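Local coordinates for bartonella effector protein (Bep) substrate of VirB T4SS (PDB 4YK1), which forms the BID domain of a VirB-translocated type IV secretion effector whose full-length form probably AMPylates tyrosine and threonine side chains of target proteins, at residues E23-I28 / N122-I127; K46-N51 / G84-R89. All coordinates share one frame; numbering follows the deposited sequence.

Contact 1: residues E23-I28 / N122-I127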
loop_
_atom_site.group_PDB
_atom_site.type_symbol
_atom_site.label_atom_id
_atom_site.label_comp_id
_atom_site.label_asym_id
_atom_site.label_seq_id
_atom_site.Cartn_x
_atom_site.Cartn_y
_atom_site.Cartn_z
ATOM N N GLU A 23 -15.237 3.758 1.568
ATOM C CA GLU A 23 -14.931 5.126 1.151
ATOM C C GLU A 23 -13.442 5.412 1.304
ATOM O O GLU A 23 -12.841 6.116 0.493
ATOM C CB GLU A 23 -15.739 6.151 1.951
ATOM C CG GLU A 23 -15.501 7.591 1.492
ATOM C CD GLU A 23 -16.131 8.634 2.409
ATOM O OE1 GLU A 23 -17.103 8.302 3.124
ATOM O OE2 GLU A 23 -15.655 9.793 2.404
ATOM N N VAL A 24 -12.853 4.871 2.360
ATOM C CA VAL A 24 -11.427 5.014 2.574
ATOM C C VAL A 24 -10.690 4.306 1.444
ATOM O O VAL A 24 -9.792 4.883 0.824
ATOM C CB VAL A 24 -11.019 4.464 3.947
ATOM C CG1 VAL A 24 -9.536 4.696 4.195
ATOM C CG2 VAL A 24 -11.873 5.114 5.051
ATOM N N ILE A 25 -11.091 3.065 1.165
ATOM C CA ILE A 25 -10.447 2.263 0.129
ATOM C C ILE A 25 -10.564 2.957 -1.214
ATOM O O ILE A 25 -9.603 3.004 -1.979
ATOM C CB ILE A 25 -11.039 0.843 0.056
ATOM C CG1 ILE A 25 -10.675 0.050 1.305
ATOM C CG2 ILE A 25 -10.519 0.112 -1.167
ATOM C CD1 ILE A 25 -9.185 -0.065 1.514
ATOM N N GLU A 26 -11.742 3.506 -1.492
ATOM C CA GLU A 26 -11.981 4.175 -2.764
ATOM C C GLU A 26 -11.037 5.366 -2.923
ATOM O O GLU A 26 -10.474 5.579 -3.999
ATOM C CB GLU A 26 -13.444 4.624 -2.876
ATOM N N LYS A 27 -10.857 6.128 -1.846
ATOM C CA LYS A 27 -9.942 7.269 -1.864
ATOM C C LYS A 27 -8.494 6.831 -2.061
ATOM O O LYS A 27 -7.726 7.495 -2.765
ATOM C CB LYS A 27 -10.050 8.070 -0.570
ATOM C CG LYS A 27 -9.192 9.337 -0.546
ATOM C CD LYS A 27 -9.962 10.535 -1.094
ATOM C CE LYS A 27 -9.207 11.837 -0.859
ATOM N NZ LYS A 27 -9.990 13.021 -1.319
ATOM N N ILE A 28 -8.108 5.731 -1.424
ATOM C CA ILE A 28 -6.746 5.220 -1.597
ATOM C C ILE A 28 -6.530 4.863 -3.059
ATOM O O ILE A 28 -5.590 5.342 -3.695
ATOM C CB ILE A 28 -6.475 4.014 -0.687
ATOM C CG1 ILE A 28 -6.458 4.463 0.773
ATOM C CG2 ILE A 28 -5.143 3.323 -1.072
ATOM C CD1 ILE A 28 -6.470 3.339 1.770
ATOM N N ASN A 122 -0.733 7.931 5.332
ATOM C CA ASN A 122 -1.066 9.351 5.302
ATOM C C ASN A 122 -2.459 9.616 4.733
ATOM O O ASN A 122 -3.160 10.490 5.218
ATOM C CB ASN A 122 -0.025 10.117 4.494
ATOM C CG ASN A 122 1.294 10.211 5.219
ATOM O OD1 ASN A 122 1.328 10.323 6.440
ATOM N ND2 ASN A 122 2.383 10.140 4.479
ATOM N N ILE A 123 -2.845 8.878 3.698
ATOM C CA ILE A 123 -4.162 9.041 3.087
ATOM C C ILE A 123 -5.249 8.704 4.097
ATOM O O ILE A 123 -6.222 9.450 4.267
ATOM C CB ILE A 123 -4.309 8.166 1.833
ATOM C CG1 ILE A 123 -3.405 8.680 0.719
ATOM C CG2 ILE A 123 -5.748 8.181 1.341
ATOM C CD1 ILE A 123 -3.390 7.797 -0.485
ATOM N N ARG A 124 -5.078 7.572 4.766
ATOM C CA ARG A 124 -6.026 7.131 5.781
ATOM C C ARG A 124 -6.153 8.151 6.915
ATOM O O ARG A 124 -7.255 8.396 7.405
ATOM C CB ARG A 124 -5.619 5.754 6.328
ATOM C CG ARG A 124 -5.656 4.647 5.242
ATOM C CD ARG A 124 -5.585 3.246 5.828
ATOM N NE ARG A 124 -6.703 2.986 6.729
ATOM C CZ ARG A 124 -7.796 2.294 6.414
ATOM N NH1 ARG A 124 -7.949 1.748 5.206
ATOM N NH2 ARG A 124 -8.742 2.145 7.325
ATOM N N CYS A 125 -5.035 8.740 7.332
ATOM C CA CYS A 125 -5.056 9.722 8.417
ATOM C C CYS A 125 -5.750 11.003 7.977
ATOM O O CYS A 125 -6.566 11.558 8.714
ATOM C CB CYS A 125 -3.639 10.040 8.899
ATOM S SG CYS A 125 -2.891 8.753 9.918
ATOM N N THR A 126 -5.421 11.468 6.775
ATOM C CA THR A 126 -6.044 12.658 6.200
ATOM C C THR A 126 -7.556 12.479 6.061
ATOM O O THR A 126 -8.323 13.379 6.395
ATOM C CB THR A 126 -5.421 13.000 4.832
ATOM O OG1 THR A 126 -4.036 13.317 5.016
ATOM C CG2 THR A 126 -6.122 14.197 4.194
ATOM N N ILE A 127 -7.989 11.312 5.584
ATOM C CA ILE A 127 -9.418 11.038 5.422
ATOM C C ILE A 127 -10.138 11.105 6.751
ATOM O O ILE A 127 -11.192 11.728 6.852
ATOM C CB ILE A 127 -9.670 9.675 4.773
ATOM C CG1 ILE A 127 -9.170 9.668 3.337
ATOM C CG2 ILE A 127 -11.157 9.370 4.754
ATOM C CD1 ILE A 127 -9.070 8.267 2.784
#
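In the BID fold, a four-helix bundle topped with a hook, Val24, Lys27 and Ile28 of helix 21-30, near the N-terminal end of this construct, pack against Ile123, Arg124 and Ile127 of the long helix 97-140. The axes of segments 23-28 and 122-127 approach to 9.9 Å, their N-to-C directions 129° apart. One methyl of Val24 carries the middle of the contact: CG1 lies 3.5 Å above the Arg124 guanidinium plane, displaced toward its rim. A bend at chi3 (60°) folds the arginine into this position, while Ile25 CD1 meets the same group at its edge and Ile28 CD1 rests 3.8 Å from Arg124 CG. The charged end is held from outside the two segments, NH2 by a salt bridge to Glu21 and NH1 by a hydrogen bond to the carbonyl of Asn63. Ile127 and Lys27 run antiparallel alongside one another. Their packing is tight, with Ile127 CD1 only 3.5 Å from both CB and CG of Lys27; the lysine then turns at chi2, carrying NZ off from the long helix. Ile28 CG1 meets Ile123 CG2 at 3.8 Å. Cohesion between the segments is therefore largely apolar: Arg124 offers its flat surface and aliphatic stem to methyl groups, while bonds to Glu21 and Asn63 fix the guanidinium and probably offset its charge.

Contact 2: residues K46-N51 / G84-R89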
loop_
_atom_site.group_PDB
_atom_site.type_symbol
_atom_site.label_atom_id
_atom_site.label_comp_id
_atom_site.label_asym_id
_atom_site.label_seq_id
_atom_site.Cartn_x
_atom_site.Cartn_y
_atom_site.Cartn_z
ATOM N N LYS A 46 6.783 -7.995 -12.217
ATOM C CA LYS A 46 6.949 -8.704 -13.482
ATOM C C LYS A 46 8.432 -8.997 -13.741
ATOM O O LYS A 46 8.809 -10.120 -14.102
ATOM C CB LYS A 46 6.337 -7.890 -14.627
ATOM C CG LYS A 46 6.757 -8.348 -16.023
ATOM C CD LYS A 46 6.196 -9.711 -16.357
ATOM C CE LYS A 46 6.569 -10.123 -17.779
ATOM N NZ LYS A 46 6.216 -11.539 -18.032
ATOM N N LEU A 47 9.281 -7.997 -13.521
ATOM C CA LEU A 47 10.729 -8.160 -13.701
ATOM C C LEU A 47 11.344 -9.225 -12.806
ATOM O O LEU A 47 12.242 -9.966 -13.218
ATOM C CB LEU A 47 11.447 -6.837 -13.432
ATOM C CG LEU A 47 11.328 -5.809 -14.557
ATOM C CD1 LEU A 47 11.998 -4.509 -14.146
ATOM C CD2 LEU A 47 11.940 -6.370 -15.840
ATOM N N ILE A 48 10.884 -9.274 -11.559
ATOM C CA ILE A 48 11.522 -10.099 -10.557
ATOM C C ILE A 48 10.939 -11.512 -10.555
ATOM O O ILE A 48 11.679 -12.492 -10.495
ATOM C CB ILE A 48 11.392 -9.472 -9.152
ATOM C CG1 ILE A 48 12.056 -8.096 -9.110
ATOM C CG2 ILE A 48 12.021 -10.391 -8.095
ATOM C CD1 ILE A 48 11.585 -7.259 -7.943
ATOM N N TYR A 49 9.612 -11.600 -10.613
ATOM C CA TYR A 49 8.909 -12.847 -10.349
ATOM C C TYR A 49 8.137 -13.350 -11.564
ATOM O O TYR A 49 7.494 -14.396 -11.484
ATOM C CB TYR A 49 7.941 -12.668 -9.169
ATOM C CG TYR A 49 8.611 -12.295 -7.861
ATOM C CD1 TYR A 49 9.399 -13.211 -7.180
ATOM C CD2 TYR A 49 8.456 -11.030 -7.314
ATOM C CE1 TYR A 49 10.022 -12.883 -6.001
ATOM C CE2 TYR A 49 9.068 -10.687 -6.121
ATOM C CZ TYR A 49 9.850 -11.620 -5.476
ATOM O OH TYR A 49 10.466 -11.298 -4.295
ATOM N N ASN A 50 8.184 -12.588 -12.661
ATOM C CA ASN A 50 7.481 -12.913 -13.902
ATOM C C ASN A 50 5.987 -12.923 -13.651
ATOM O O ASN A 50 5.240 -13.621 -14.327
ATOM C CB ASN A 50 7.936 -14.269 -14.482
ATOM C CG ASN A 50 7.667 -14.374 -15.970
ATOM O OD1 ASN A 50 7.707 -13.371 -16.685
ATOM N ND2 ASN A 50 7.375 -15.581 -16.442
ATOM N N ASN A 51 5.548 -12.142 -12.675
ATOM C CA ASN A 51 4.135 -12.085 -12.371
ATOM C C ASN A 51 3.772 -10.738 -11.766
ATOM O O ASN A 51 4.046 -10.482 -10.593
ATOM C CB ASN A 51 3.752 -13.231 -11.431
ATOM C CG ASN A 51 2.285 -13.212 -11.068
ATOM O OD1 ASN A 51 1.520 -12.414 -11.598
ATOM N ND2 ASN A 51 1.881 -14.105 -10.173
ATOM N N GLY A 84 8.476 -15.969 -4.364
ATOM C CA GLY A 84 8.377 -16.925 -5.441
ATOM C C GLY A 84 9.739 -16.983 -6.083
ATOM O O GLY A 84 10.650 -16.266 -5.682
ATOM N N ARG A 85 9.866 -17.831 -7.088
ATOM C CA ARG A 85 11.098 -17.976 -7.850
ATOM C C ARG A 85 11.445 -16.706 -8.616
ATOM O O ARG A 85 10.579 -16.083 -9.244
ATOM C CB ARG A 85 10.952 -19.165 -8.804
ATOM C CG ARG A 85 12.139 -19.475 -9.649
ATOM C CD ARG A 85 11.873 -20.782 -10.388
ATOM N NE ARG A 85 12.681 -20.919 -11.592
ATOM C CZ ARG A 85 13.184 -22.072 -12.021
ATOM N NH1 ARG A 85 12.960 -23.190 -11.338
ATOM N NH2 ARG A 85 13.911 -22.107 -13.130
ATOM N N LEU A 86 12.716 -16.334 -8.547
ATOM C CA LEU A 86 13.241 -15.153 -9.238
ATOM C C LEU A 86 13.544 -15.443 -10.689
ATOM O O LEU A 86 13.942 -16.549 -11.033
ATOM C CB LEU A 86 14.525 -14.652 -8.556
ATOM C CG LEU A 86 14.387 -13.598 -7.465
ATOM C CD1 LEU A 86 13.434 -14.062 -6.393
ATOM C CD2 LEU A 86 15.765 -13.264 -6.895
ATOM N N LYS A 87 13.377 -14.430 -11.532
ATOM C CA LYS A 87 13.621 -14.571 -12.956
ATOM C C LYS A 87 15.131 -14.604 -13.210
ATOM O O LYS A 87 15.894 -13.879 -12.558
ATOM C CB LYS A 87 12.951 -13.410 -13.697
ATOM C CG LYS A 87 12.524 -13.682 -15.109
ATOM C CD LYS A 87 11.473 -12.646 -15.505
ATOM C CE LYS A 87 11.242 -12.606 -16.991
ATOM N NZ LYS A 87 10.271 -11.513 -17.296
ATOM N N GLY A 88 15.565 -15.440 -14.148
ATOM C CA GLY A 88 16.981 -15.558 -14.461
ATOM C C GLY A 88 17.515 -16.923 -14.079
ATOM O O GLY A 88 17.051 -17.535 -13.127
ATOM N N ARG A 89 18.496 -17.417 -14.822
ATOM C CA ARG A 89 18.978 -18.766 -14.564
ATOM C C ARG A 89 20.018 -18.819 -13.457
ATOM O O ARG A 89 20.804 -17.890 -13.230
ATOM C CB ARG A 89 19.537 -19.374 -15.846
ATOM C CG ARG A 89 18.469 -19.539 -16.918
ATOM C CD ARG A 89 19.075 -19.947 -18.251
ATOM N NE ARG A 89 19.718 -21.264 -18.220
ATOM C CZ ARG A 89 21.019 -21.470 -18.431
ATOM N NH1 ARG A 89 21.843 -20.448 -18.650
ATOM N NH2 ARG A 89 21.509 -22.701 -18.406
HETATM O O HOH W 1 7.995 -16.322 -9.474
#
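Asn50, the first residue to leave helical angles at the end of helix 32-49, has a positive phi (63°) and turns its amide toward Lys87 by setting CG opposite the main-chain N (chi1 -157°), while the Lys87 side chain, extended beyond CG, runs past the carbonyl end of the helix to meet it. Asn50 OD1 then accepts from two ammonium groups. Lys46 NZ, from the last turn of the helix, donates at 2.7 Å, and Lys87 NZ donates to the same OD1 at 3.2 Å, standing 46° out of the amide plane. The two donors come from opposite faces of that plane, which leaves the two ammonium nitrogens, Lys46 NZ and Lys87 NZ, of like charge, 4.1 Å apart.

The backbones are joined as well. Ile48 O receives Lys87 N at 2.8 Å and a CA-H...O contact from Leu86 CA at 3.3 Å. Beside it, a water donates both to Tyr49 O and to Arg85 O, adding a water-mediated link. Next to these polar contacts Leu86 runs beside Ile48 and Tyr49 in a common direction, with CD1 3.6 Å from Tyr49 CE1. The tyrosine ring has the CG2 methyl of Ile48 over the centre of one face and takes the carbonyls of Gly84 and Arg85 at its edge, Gly84 O lying 3.5 Å from CE1; its hydroxyl bonds to Pro80 O. Leu109 of helix 97-140 touches both Ile48 and Tyr49.

Helix 32-49 thus ends against a loop that donates Lys87 N to Ile48 O and reaches Tyr49 O through water. The shared asparagine oxygen, probably helped by the negative end of the helix dipole, would ease the repulsion between the two lysines.

Contacts 1 and 2 lie toward the two ends of this elongated domain, with its centre between them; their centres are 32 Å apart and their nearest atoms about 19 Å apart, so neither touches the other. Both segments of contact 2 fall in the chain between the two segments of contact 1. Helices 21-30 and 32-49 are consecutive, and the long helix 97-140 connects the two regions: it supplies one segment of contact 1 directly, and its earlier part packs on Ile48, Tyr49 and Leu86 of contact 2. The AMPylation activity probably belongs to the Fic domain, which is not part of this BID fragment; both contacts are structural joints within the BID fold.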